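Local coordinates for uncharacterized protein (Cricetid herpesvirus 2, PDB 4ZKQ), which binds chemokines and probably acts as a secreted viral decoy receptor that keeps them from host signalling, at residues D25-K30 with D53-G58; K30-T35 with R341-K346; E170-G175 with S325-I330; P307-V312 with K382-T387. One frame throughout, in Å; residues are numbered along the deposited sequence. Where two conformers were deposited one is given.

Interactions 1 and 4 are buried antiparallel strand pairs. They lie in different sheets but meet at the salt bridge between Lys-54 and Glu-384. Interaction 3 is also mostly buried. It sets the turn 170-175 beside strand 324-330 and has three waters in place of direct hydrogen bonds. Interaction 2 is nearest the surface and has no clear direct hydrogen bond, mainly the packing of Arg-32 on Arg-341. Strand 324-330 ties three of the contacts together, since it pairs with strand 341-342 of interaction 2 and strand 308-315 of interaction 4. Interactions 1 and 2 share Lys-30, their first segments running on from 25 to 35. Asp-53 of interaction 1 is bonded to Gly-175 of interaction 3.

Interaction 1. Residues D25-K30 with D53-G58; sequences DILFRK and DKITYG
Asp-25 and Ile-55 form an antiparallel hydrogen-bonded pair, each backbone N donating to the other's O at 2.9 Å, and the next pair, Ile-26 with Lys-54, is non-hydrogen-bonded. Beyond the strand, Leu-27 N still reaches Asp-53 O, from above the carbonyl plane. Tyr-57 OH donates to Asp-25 OD2 at 2.6 Å, from above the carboxylate plane. The carboxylate sits at the edge of the tyrosine ring, with the two planes 74° apart. Leu-27 CD1 packs on Ile-55 CG2 at 3.9 Å. Arg-29 grips Asp-53 side-on in a salt bridge. Its NE meets OD1 of Asp-53 at 2.8 Å in an almost straight bond, 173° at the hydrogen, and its NH2 meets the syn lone pair of OD2. The arginine chain is extended from CG to NE, which carries the guanidinium to the carboxylate. A water joins Asp-53 OD1 to Leu-27 O and Arg-29 N, so this OD1 has two partners. Asp-53 OD2 also accepts from Gly-175 N. Lys-54 NZ turns to Glu-384 and Asp-78. Strand 23-26 is an edge strand of its mixed sheet. Strand 54-59 lies between it and strand 175-181, helix 44-51 packs Ile-48 on Leu-27 and Ile-55, and Leu-309 of strand 308-315 touches Ile-26 and Lys-54.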
loop_
_atom_site.group_PDB
_atom_site.type_symbol
_atom_site.label_atom_id
_atom_site.label_comp_id
_atom_site.label_asym_id
_atom_site.label_seq_id
_atom_site.Cartn_x
_atom_site.Cartn_y
_atom_site.Cartn_z
ATOM N N ASP A 25 -8.162 -6.866 6.633
ATOM C CA ASP A 25 -8.411 -6.717 8.063
ATOM C C ASP A 25 -7.643 -5.518 8.574
ATOM O O ASP A 25 -6.485 -5.321 8.190
ATOM C CB ASP A 25 -7.954 -7.945 8.854
ATOM C CG ASP A 25 -8.775 -9.184 8.556
ATOM O OD1 ASP A 25 -9.941 -9.047 8.137
ATOM O OD2 ASP A 25 -8.245 -10.296 8.754
ATOM N N ILE A 26 -8.262 -4.734 9.452
ATOM C CA ILE A 26 -7.508 -3.797 10.281
ATOM C C ILE A 26 -7.056 -4.548 11.527
ATOM O O ILE A 26 -7.851 -5.231 12.170
ATOM C CB ILE A 26 -8.336 -2.566 10.691
ATOM C CG1 ILE A 26 -9.059 -1.982 9.479
ATOM C CG2 ILE A 26 -7.443 -1.515 11.370
ATOM C CD1 ILE A 26 -8.135 -1.611 8.333
ATOM N N LEU A 27 -5.781 -4.427 11.865
ATOM C CA LEU A 27 -5.227 -5.187 12.977
ATOM C C LEU A 27 -5.065 -4.276 14.184
ATOM O O LEU A 27 -5.172 -3.056 14.073
ATOM C CB LEU A 27 -3.891 -5.818 12.577
ATOM C CG LEU A 27 -3.980 -6.739 11.351
ATOM C CD1 LEU A 27 -2.595 -7.101 10.807
ATOM C CD2 LEU A 27 -4.768 -8.002 11.649
ATOM N N PHE A 28 -4.814 -4.880 15.338
ATOM C CA PHE A 28 -4.619 -4.128 16.570
ATOM C C PHE A 28 -3.361 -4.629 17.262
ATOM O O PHE A 28 -3.434 -5.447 18.174
ATOM C CB PHE A 28 -5.852 -4.285 17.476
ATOM C CG PHE A 28 -5.943 -3.273 18.596
ATOM C CD1 PHE A 28 -5.203 -2.103 18.580
ATOM C CD2 PHE A 28 -6.784 -3.507 19.672
ATOM C CE1 PHE A 28 -5.302 -1.187 19.612
ATOM C CE2 PHE A 28 -6.883 -2.594 20.704
ATOM C CZ PHE A 28 -6.141 -1.438 20.675
ATOM N N ARG A 29 -2.193 -4.161 16.830
ATOM C CA ARG A 29 -0.967 -4.698 17.392
ATOM C C ARG A 29 -0.710 -4.088 18.768
ATOM O O ARG A 29 -1.123 -2.966 19.071
ATOM C CB ARG A 29 0.228 -4.474 16.464
ATOM C CG ARG A 29 0.587 -3.053 16.175
ATOM C CD ARG A 29 1.800 -3.062 15.263
ATOM N NE ARG A 29 1.974 -1.820 14.517
ATOM C CZ ARG A 29 3.129 -1.178 14.351
ATOM N NH1 ARG A 29 4.259 -1.617 14.901
ATOM N NH2 ARG A 29 3.150 -0.072 13.626
ATOM N N LYS A 30 -0.032 -4.871 19.596
ATOM C CA LYS A 30 0.219 -4.540 20.992
ATOM C C LYS A 30 1.175 -3.361 21.127
ATOM O O LYS A 30 0.988 -2.495 21.984
ATOM C CB LYS A 30 0.783 -5.784 21.688
ATOM C CG LYS A 30 0.933 -5.709 23.188
ATOM C CD LYS A 30 1.157 -7.108 23.763
ATOM C CE LYS A 30 2.417 -7.760 23.201
ATOM N NZ LYS A 30 2.713 -9.075 23.839
ATOM N N ASP A 53 -0.424 -2.990 10.863
ATOM C CA ASP A 53 -1.612 -2.299 11.361
ATOM C C ASP A 53 -2.817 -2.630 10.494
ATOM O O ASP A 53 -3.963 -2.443 10.898
ATOM C CB ASP A 53 -1.362 -0.787 11.404
ATOM C CG ASP A 53 -0.222 -0.422 12.334
ATOM O OD1 ASP A 53 -0.379 -0.647 13.552
ATOM O OD2 ASP A 53 0.835 0.057 11.855
ATOM N N LYS A 54 -2.542 -3.170 9.314
ATOM C CA LYS A 54 -3.574 -3.527 8.369
ATOM C C LYS A 54 -3.016 -4.609 7.456
ATOM O O LYS A 54 -1.817 -4.620 7.181
ATOM C CB LYS A 54 -4.005 -2.285 7.583
ATOM C CG LYS A 54 -4.614 -2.545 6.226
ATOM C CD LYS A 54 -5.068 -1.237 5.583
ATOM C CE LYS A 54 -5.220 -1.389 4.092
ATOM N NZ LYS A 54 -5.929 -0.240 3.481
ATOM N N ILE A 55 -3.870 -5.519 6.992
ATOM C CA ILE A 55 -3.413 -6.550 6.074
ATOM C C ILE A 55 -4.445 -6.849 4.984
ATOM O O ILE A 55 -5.643 -6.934 5.241
ATOM C CB ILE A 55 -3.047 -7.836 6.830
ATOM C CG1 ILE A 55 -2.355 -8.828 5.886
ATOM C CG2 ILE A 55 -4.272 -8.449 7.503
ATOM C CD1 ILE A 55 -1.630 -9.932 6.615
ATOM N N THR A 56 -3.945 -6.973 3.760
ATOM C CA THR A 56 -4.755 -7.301 2.597
ATOM C C THR A 56 -4.394 -8.713 2.174
ATOM O O THR A 56 -3.218 -9.058 2.128
ATOM C CB THR A 56 -4.509 -6.317 1.440
ATOM O OG1 THR A 56 -5.038 -5.027 1.785
ATOM C CG2 THR A 56 -5.171 -6.795 0.130
ATOM N N TYR A 57 -5.407 -9.534 1.906
ATOM C CA TYR A 57 -5.197 -10.910 1.475
ATOM C C TYR A 57 -5.414 -11.033 -0.033
ATOM O O TYR A 57 -6.327 -10.418 -0.587
ATOM C CB TYR A 57 -6.147 -11.859 2.209
ATOM C CG TYR A 57 -6.130 -11.726 3.705
ATOM C CD1 TYR A 57 -5.181 -12.395 4.471
ATOM C CD2 TYR A 57 -7.070 -10.941 4.364
ATOM C CE1 TYR A 57 -5.166 -12.278 5.849
ATOM C CE2 TYR A 57 -7.058 -10.819 5.738
ATOM C CZ TYR A 57 -6.106 -11.490 6.475
ATOM O OH TYR A 57 -6.095 -11.378 7.850
ATOM N N GLY A 58 -4.577 -11.818 -0.697
ATOM C CA GLY A 58 -4.738 -12.037 -2.126
ATOM C C GLY A 58 -4.030 -13.278 -2.633
ATOM O O GLY A 58 -3.381 -13.988 -1.871
HETATM O O HOH W 1 -2.515 -1.742 14.978
#

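Interaction 2. Residues K30-T35 with R341-K346; sequences KDRQAT and RRIMSK
A type I beta turn from Asp-31 to Ala-34 brings Arg-32 and Gln-33 against Arg-341 and Ile-343, at the end of the short strand 341-342. The guanidinium of Arg-32 lies flat on the Arg-341 side chain. CB of Arg-341 stands over the centre of one face, 3.4 Å from CZ of Arg-32. The bend at chi3 (-65°) of Arg-32 helps lay the group there. The Arg-341 guanidinium is turned 90° to it, and NH2 of Arg-32 comes to its edge, 4.2 Å from NE of Arg-341. These are like charges. The Arg-341 group is held by backbone carbonyls: NH2 donates to Arg-335 O, and NH1 to Val-339 O and Arg-336 O. The turn is also an Asx turn. Asp-31 OD1 accepts from Gln-33 N at 2.9 Å, the donor lying above the carboxylate plane, and Ala-34 N donates to Asp-31 O. Ala-34 O in turn accepts from Arg-29 NH1. In one of two conformers Gln-33 NE2 comes near Ile-343 O, a doubtful approach. Ile-343 CG2 lies 4.1 Å from Arg-32 O. Strand 341-342 pairs with strand 324-330, whose Val-329 touches both Arg-32 and Ile-343.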
loop_
_atom_site.group_PDB
_atom_site.type_symbol
_atom_site.label_atom_id
_atom_site.label_comp_id
_atom_site.label_asym_id
_atom_site.label_seq_id
_atom_site.Cartn_x
_atom_site.Cartn_y
_atom_site.Cartn_z
ATOM N N LYS A 30 -0.032 -4.871 19.596
ATOM C CA LYS A 30 0.219 -4.540 20.992
ATOM C C LYS A 30 1.175 -3.361 21.127
ATOM O O LYS A 30 0.988 -2.495 21.984
ATOM C CB LYS A 30 0.783 -5.784 21.688
ATOM C CG LYS A 30 0.933 -5.709 23.188
ATOM C CD LYS A 30 1.157 -7.108 23.763
ATOM C CE LYS A 30 2.417 -7.760 23.201
ATOM N NZ LYS A 30 2.713 -9.075 23.839
ATOM N N ASP A 31 2.187 -3.329 20.264
ATOM C CA ASP A 31 3.253 -2.330 20.321
ATOM C C ASP A 31 3.413 -1.604 18.991
ATOM O O ASP A 31 4.033 -2.113 18.051
ATOM C CB ASP A 31 4.572 -2.996 20.713
ATOM C CG ASP A 31 5.720 -2.004 20.847
ATOM O OD1 ASP A 31 5.498 -0.780 20.754
ATOM O OD2 ASP A 31 6.856 -2.463 21.059
ATOM N N ARG A 32 2.874 -0.398 18.924
ATOM C CA ARG A 32 2.902 0.373 17.690
ATOM C C ARG A 32 4.274 0.981 17.403
ATOM O O ARG A 32 4.446 1.680 16.402
ATOM C CB ARG A 32 1.838 1.460 17.739
ATOM C CG ARG A 32 0.435 0.916 17.555
ATOM C CD ARG A 32 -0.610 1.971 17.843
ATOM N NE ARG A 32 -0.595 2.382 19.244
ATOM C CZ ARG A 32 -1.293 1.796 20.212
ATOM N NH1 ARG A 32 -2.083 0.760 19.953
ATOM N NH2 ARG A 32 -1.201 2.255 21.455
ATOM N N GLN A 33 5.245 0.719 18.275
ATOM C CA GLN A 33 6.619 1.153 18.041
ATOM C C GLN A 33 7.486 -0.009 17.554
ATOM O O GLN A 33 8.655 0.181 17.225
ATOM C CB GLN A 33 7.218 1.765 19.315
ATOM C CG GLN A 33 6.707 3.169 19.620
ATOM C CD GLN A 33 5.231 3.191 19.973
ATOM O OE1 GLN A 33 4.795 2.499 20.893
ATOM N NE2 GLN A 33 4.453 3.983 19.238
ATOM N N ALA A 34 6.911 -1.209 17.503
ATOM C CA ALA A 34 7.658 -2.391 17.074
ATOM C C ALA A 34 8.058 -2.254 15.613
ATOM O O ALA A 34 7.361 -1.612 14.832
ATOM C CB ALA A 34 6.845 -3.663 17.287
ATOM N N THR A 35 9.192 -2.853 15.260
ATOM C CA THR A 35 9.735 -2.768 13.908
ATOM C C THR A 35 10.262 -4.120 13.463
ATOM O O THR A 35 10.512 -5.001 14.285
ATOM C CB THR A 35 10.886 -1.749 13.815
ATOM O OG1 THR A 35 11.959 -2.183 14.656
ATOM C CG2 THR A 35 10.431 -0.364 14.249
ATOM N N ARG A 341 -5.169 5.929 18.720
ATOM C CA ARG A 341 -3.793 5.675 19.124
ATOM C C ARG A 341 -2.856 6.091 18.002
ATOM O O ARG A 341 -2.881 5.503 16.928
ATOM C CB ARG A 341 -3.569 4.190 19.434
ATOM C CG ARG A 341 -4.735 3.453 20.102
ATOM C CD ARG A 341 -4.778 3.727 21.572
ATOM N NE ARG A 341 -5.291 2.581 22.323
ATOM C CZ ARG A 341 -6.552 2.415 22.715
ATOM N NH1 ARG A 341 -7.490 3.310 22.428
ATOM N NH2 ARG A 341 -6.880 1.337 23.408
ATOM N N ARG A 342 -2.027 7.092 18.255
ATOM C CA ARG A 342 -1.043 7.540 17.285
ATOM C C ARG A 342 -0.003 6.451 17.058
ATOM O O ARG A 342 0.454 5.813 18.010
ATOM C CB ARG A 342 -0.384 8.821 17.777
ATOM C CG ARG A 342 0.242 9.679 16.699
ATOM C CD ARG A 342 0.834 10.945 17.310
ATOM N NE ARG A 342 -0.146 11.675 18.114
ATOM C CZ ARG A 342 0.134 12.732 18.869
ATOM N NH1 ARG A 342 1.375 13.199 18.940
ATOM N NH2 ARG A 342 -0.830 13.325 19.560
ATOM N N ILE A 343 0.367 6.226 15.803
ATOM C CA ILE A 343 1.283 5.137 15.495
ATOM C C ILE A 343 2.736 5.560 15.697
ATOM O O ILE A 343 3.524 4.822 16.303
ATOM C CB ILE A 343 1.062 4.610 14.070
ATOM C CG1 ILE A 343 -0.241 3.811 14.038
ATOM C CG2 ILE A 343 2.225 3.727 13.651
ATOM C CD1 ILE A 343 -0.602 3.218 12.694
ATOM N N MET A 344 3.107 6.742 15.217
ATOM C CA MET A 344 4.451 7.219 15.542
ATOM C C MET A 344 4.438 8.135 16.755
ATOM O O MET A 344 3.375 8.524 17.238
ATOM C CB MET A 344 5.096 7.925 14.363
ATOM C CG MET A 344 5.692 6.961 13.349
ATOM S SD MET A 344 6.778 7.720 12.118
ATOM C CE MET A 344 7.747 6.291 11.615
ATOM N N SER A 345 5.629 8.476 17.237
ATOM C CA SER A 345 5.786 9.213 18.493
ATOM C C SER A 345 4.955 10.499 18.528
ATOM O O SER A 345 4.193 10.727 19.468
ATOM C CB SER A 345 7.265 9.542 18.728
ATOM O OG SER A 345 7.431 10.348 19.875
ATOM N N LYS A 346 5.101 11.328 17.498
ATOM C CA LYS A 346 4.472 12.643 17.498
ATOM C C LYS A 346 3.843 12.985 16.148
ATOM O O LYS A 346 4.420 12.690 15.100
ATOM C CB LYS A 346 5.506 13.702 17.871
ATOM C CG LYS A 346 6.637 13.819 16.859
ATOM C CD LYS A 346 7.717 14.775 17.328
ATOM C CE LYS A 346 8.843 14.870 16.311
ATOM N NZ LYS A 346 8.362 15.343 14.981
#

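Interaction 3. Residues E170-G175 with S325-I330; sequences ELSGAG and SCAFVI
Ser-172 packs closely on strand 324-330, while polar atoms around it are joined to the strand through waters. The tight part is made of small side chains. CB of Ser-172 lies 3.3 Å from OG of Ser-325 and also rests on the peptide carbon of Cys-326. OG of Ser-172 meets CB of Ala-327 at 3.5 Å, and CB of Ala-174 meets the same methyl at 3.8 Å. Such small groups let the turn come close, with the CA atoms of Ser-172 and Cys-326 only 4.3 Å apart. The Ser-172 hydroxyl stands between its own backbone N and carbonyl carbon (chi1 69°). From there it accepts the N-H of Ala-174 at 3.0 Å, which makes an ST turn. No direct hydrogen bond joins the two segments. Instead, one water donates to Ser-172 O and accepts from Ala-327 N. A second accepts from Ser-172 N and bonds Ser-325 OG. A third lies between Leu-171 O and Ser-325 O. Leu-171 is on the exposed side, and its CD2 only brushes Ser-325 CB. On the far face of the strand, Cys-326 is in a disulfide with Cys-347. Residues 170-173 form a type I turn, and Glu-170 N bonds Ala-174 O. Gly-173, left-handed where a side chain would jam against the preceding carbonyl O, completes a 3:5 hairpin, a type I turn with G1 bulge, between strands 161-169 and 175-181.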
loop_
_atom_site.group_PDB
_atom_site.type_symbol
_atom_site.label_atom_id
_atom_site.label_comp_id
_atom_site.label_asym_id
_atom_site.label_seq_id
_atom_site.Cartn_x
_atom_site.Cartn_y
_atom_site.Cartn_z
ATOM N N GLU A 170 4.751 2.933 5.869
ATOM C CA GLU A 170 4.429 4.233 5.312
ATOM C C GLU A 170 5.196 5.342 6.001
ATOM O O GLU A 170 5.761 5.165 7.087
ATOM C CB GLU A 170 2.926 4.513 5.424
ATOM C CG GLU A 170 2.072 3.561 4.618
ATOM C CD GLU A 170 0.606 3.957 4.583
ATOM O OE1 GLU A 170 0.176 4.732 5.457
ATOM O OE2 GLU A 170 -0.116 3.488 3.679
ATOM N N LEU A 171 5.196 6.499 5.361
ATOM C CA LEU A 171 5.821 7.680 5.933
ATOM C C LEU A 171 5.246 7.940 7.326
ATOM O O LEU A 171 5.961 8.332 8.244
ATOM C CB LEU A 171 5.613 8.878 5.004
ATOM C CG LEU A 171 6.267 10.201 5.389
ATOM C CD1 LEU A 171 7.785 10.075 5.429
ATOM C CD2 LEU A 171 5.835 11.266 4.398
ATOM N N SER A 172 3.953 7.677 7.486
ATOM C CA SER A 172 3.295 7.816 8.783
ATOM C C SER A 172 3.874 6.901 9.861
ATOM O O SER A 172 3.721 7.164 11.051
ATOM C CB SER A 172 1.812 7.505 8.653
ATOM O OG SER A 172 1.638 6.124 8.379
ATOM N N GLY A 173 4.498 5.809 9.434
ATOM C CA GLY A 173 4.902 4.751 10.345
ATOM C C GLY A 173 3.933 3.580 10.351
ATOM O O GLY A 173 4.221 2.529 10.925
ATOM N N ALA A 174 2.779 3.749 9.710
ATOM C CA ALA A 174 1.794 2.674 9.643
ATOM C C ALA A 174 2.361 1.472 8.891
ATOM O O ALA A 174 3.033 1.628 7.871
ATOM C CB ALA A 174 0.520 3.163 8.982
ATOM N N GLY A 175 2.091 0.279 9.411
ATOM C CA GLY A 175 2.485 -0.953 8.759
ATOM C C GLY A 175 1.358 -1.483 7.899
ATOM O O GLY A 175 0.405 -2.087 8.400
ATOM N N SER A 325 2.785 13.256 7.268
ATOM C CA SER A 325 1.881 12.116 7.382
ATOM C C SER A 325 1.845 11.553 8.799
ATOM O O SER A 325 2.872 11.459 9.468
ATOM C CB SER A 325 2.293 11.010 6.405
ATOM O OG SER A 325 1.356 9.948 6.420
ATOM N N CYS A 326 0.646 11.189 9.238
ATOM C CA CYS A 326 0.429 10.547 10.524
ATOM C C CYS A 326 -0.606 9.449 10.336
ATOM O O CYS A 326 -1.371 9.473 9.368
ATOM C CB CYS A 326 -0.047 11.558 11.573
ATOM S SG CYS A 326 1.009 13.017 11.694
ATOM N N ALA A 327 -0.631 8.491 11.256
ATOM C CA ALA A 327 -1.647 7.450 11.227
ATOM C C ALA A 327 -2.086 7.106 12.642
ATOM O O ALA A 327 -1.310 7.248 13.582
ATOM C CB ALA A 327 -1.131 6.220 10.504
ATOM N N PHE A 328 -3.340 6.682 12.774
ATOM C CA PHE A 328 -3.941 6.381 14.065
ATOM C C PHE A 328 -4.708 5.082 13.993
ATOM O O PHE A 328 -5.428 4.845 13.024
ATOM C CB PHE A 328 -4.890 7.497 14.504
ATOM C CG PHE A 328 -4.278 8.848 14.465
ATOM C CD1 PHE A 328 -4.277 9.582 13.291
ATOM C CD2 PHE A 328 -3.697 9.391 15.598
ATOM C CE1 PHE A 328 -3.708 10.833 13.247
ATOM C CE2 PHE A 328 -3.131 10.641 15.560
ATOM C CZ PHE A 328 -3.137 11.365 14.381
ATOM N N VAL A 329 -4.551 4.244 15.013
ATOM C CA VAL A 329 -5.386 3.059 15.168
ATOM C C VAL A 329 -6.492 3.370 16.165
ATOM O O VAL A 329 -6.225 3.867 17.256
ATOM C CB VAL A 329 -4.593 1.834 15.665
ATOM C CG1 VAL A 329 -5.427 0.567 15.492
ATOM C CG2 VAL A 329 -3.283 1.704 14.927
ATOM N N ILE A 330 -7.729 3.071 15.787
ATOM C CA ILE A 330 -8.881 3.391 16.613
ATOM C C ILE A 330 -9.667 2.123 16.894
ATOM O O ILE A 330 -10.496 1.709 16.082
ATOM C CB ILE A 330 -9.809 4.427 15.946
ATOM C CG1 ILE A 330 -8.997 5.593 15.371
ATOM C CG2 ILE A 330 -10.841 4.918 16.953
ATOM C CD1 ILE A 330 -9.823 6.603 14.609
HETATM O O HOH W 2 5.965 11.090 9.602
HETATM O O HOH W 3 1.772 8.362 12.857
HETATM O O HOH W 4 2.431 7.681 4.780
#

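Interaction 4. Residues P307-V312 with K382-T387; sequences PVLASV and KMESGT
The carboxylate of Glu-384 is the flat group at this contact; its OE2 comes to 3.9 Å from CD2 of Leu-309, and a water is hydrogen-bonded to this OE2 at 2.7 Å. The same water also bonds Ser-311 OG and lies near Leu-309 O, so it links both strands on this face. Leu-309 and Glu-384 run side by side and point the same way. CG of Glu-384 stands between its backbone N and carbonyl carbon (chi1 57°), which sets it 3.7 Å from Leu-309 O. The other oxygen, OE1, bonds Lys-54 and Gln-24. Lys-382 NZ is only at long range from OE2 of Glu-384 and bonds Thr-80 OG1 and Ile-79 O. The opposite face is apolar: Met-383 sets CG on Ala-310 CB at 4.0 Å and bends at chi3 to bring CE to CG1 of Val-308. Of four backbone bonds, Leu-309 and Glu-384 exchange two; the others are Ser-311 N to Lys-382 O and Lys-382 N to Ser-311 O, both 2.8 Å. A water joins Pro-307 O to Gly-386 N where the strands part. The result is a regular antiparallel ladder, the strand axes 169° apart, with strand 324-330 on the other side of strand 308-315.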
loop_
_atom_site.group_PDB
_atom_site.type_symbol
_atom_site.label_atom_id
_atom_site.label_comp_id
_atom_site.label_asym_id
_atom_site.label_seq_id
_atom_site.Cartn_x
_atom_site.Cartn_y
_atom_site.Cartn_z
ATOM N N PRO A 307 -10.737 -2.721 14.736
ATOM C CA PRO A 307 -10.351 -1.313 14.707
ATOM C C PRO A 307 -10.619 -0.614 13.384
ATOM O O PRO A 307 -10.886 -1.235 12.348
ATOM C CB PRO A 307 -8.842 -1.355 14.981
ATOM C CG PRO A 307 -8.573 -2.707 15.518
ATOM C CD PRO A 307 -9.564 -3.598 14.877
ATOM N N VAL A 308 -10.537 0.707 13.460
ATOM C CA VAL A 308 -10.513 1.578 12.301
ATOM C C VAL A 308 -9.111 2.162 12.202
ATOM O O VAL A 308 -8.526 2.558 13.217
ATOM C CB VAL A 308 -11.575 2.700 12.415
ATOM C CG1 VAL A 308 -11.235 3.909 11.522
ATOM C CG2 VAL A 308 -12.956 2.152 12.088
ATOM N N LEU A 309 -8.565 2.175 10.989
ATOM C CA LEU A 309 -7.268 2.774 10.726
ATOM C C LEU A 309 -7.490 4.128 10.085
ATOM O O LEU A 309 -8.246 4.242 9.121
ATOM C CB LEU A 309 -6.418 1.892 9.813
ATOM C CG LEU A 309 -5.024 2.418 9.479
ATOM C CD1 LEU A 309 -4.118 2.405 10.703
ATOM C CD2 LEU A 309 -4.401 1.610 8.355
ATOM N N ALA A 310 -6.851 5.153 10.638
ATOM C CA ALA A 310 -6.942 6.495 10.083
ATOM C C ALA A 310 -5.572 6.916 9.579
ATOM O O ALA A 310 -4.595 6.874 10.324
ATOM C CB ALA A 310 -7.471 7.482 11.129
ATOM N N SER A 311 -5.499 7.281 8.298
ATOM C CA SER A 311 -4.268 7.776 7.698
ATOM C C SER A 311 -4.514 9.197 7.239
ATOM O O SER A 311 -5.515 9.462 6.582
ATOM C CB SER A 311 -3.835 6.915 6.508
ATOM O OG SER A 311 -3.839 5.538 6.822
ATOM N N VAL A 312 -3.605 10.106 7.569
ATOM C CA VAL A 312 -3.737 11.486 7.123
ATOM C C VAL A 312 -2.396 11.983 6.633
ATOM O O VAL A 312 -1.359 11.707 7.237
ATOM C CB VAL A 312 -4.276 12.405 8.245
ATOM C CG1 VAL A 312 -3.357 12.389 9.456
ATOM C CG2 VAL A 312 -4.487 13.834 7.731
ATOM N N LYS A 382 -7.966 9.415 5.249
ATOM C CA LYS A 382 -8.678 8.178 4.976
ATOM C C LYS A 382 -8.920 7.446 6.286
ATOM O O LYS A 382 -8.042 7.369 7.141
ATOM C CB LYS A 382 -7.906 7.287 4.004
ATOM C CG LYS A 382 -8.641 5.987 3.685
ATOM C CD LYS A 382 -8.034 5.235 2.512
ATOM C CE LYS A 382 -6.647 4.726 2.829
ATOM N NZ LYS A 382 -6.152 3.802 1.768
ATOM N N MET A 383 -10.133 6.936 6.428
ATOM C CA MET A 383 -10.525 6.148 7.584
ATOM C C MET A 383 -11.182 4.884 7.053
ATOM O O MET A 383 -12.050 4.951 6.184
ATOM C CB MET A 383 -11.471 6.940 8.488
ATOM C CG MET A 383 -10.854 8.219 9.050
ATOM S SD MET A 383 -11.928 9.109 10.196
ATOM C CE MET A 383 -12.010 7.958 11.567
ATOM N N GLU A 384 -10.747 3.730 7.547
ATOM C CA GLU A 384 -11.194 2.460 6.991
ATOM C C GLU A 384 -11.319 1.370 8.043
ATOM O O GLU A 384 -10.522 1.286 8.980
ATOM C CB GLU A 384 -10.231 1.990 5.896
ATOM C CG GLU A 384 -8.793 1.856 6.365
ATOM C CD GLU A 384 -7.813 1.621 5.230
ATOM O OE1 GLU A 384 -8.139 0.847 4.313
ATOM O OE2 GLU A 384 -6.709 2.207 5.264
ATOM N N SER A 385 -12.336 0.541 7.857
ATOM C CA SER A 385 -12.472 -0.719 8.558
ATOM C C SER A 385 -12.094 -1.819 7.587
ATOM O O SER A 385 -11.490 -1.554 6.553
ATOM C CB SER A 385 -13.900 -0.909 9.057
ATOM O OG SER A 385 -14.794 -0.929 7.962
ATOM N N GLY A 386 -12.465 -3.049 7.912
ATOM C CA GLY A 386 -12.247 -4.164 7.011
ATOM C C GLY A 386 -13.155 -4.144 5.797
ATOM O O GLY A 386 -12.814 -4.712 4.759
ATOM N N THR A 387 -14.306 -3.480 5.919
ATOM C CA THR A 387 -15.352 -3.551 4.901
ATOM C C THR A 387 -15.769 -2.193 4.318
ATOM O O THR A 387 -16.487 -2.149 3.317
ATOM C CB THR A 387 -16.607 -4.222 5.473
ATOM O OG1 THR A 387 -17.045 -3.497 6.627
ATOM C CG2 THR A 387 -16.312 -5.661 5.863
HETATM O O HOH W 5 -12.398 -3.226 11.031
HETATM O O HOH W 6 -6.406 4.513 6.593
#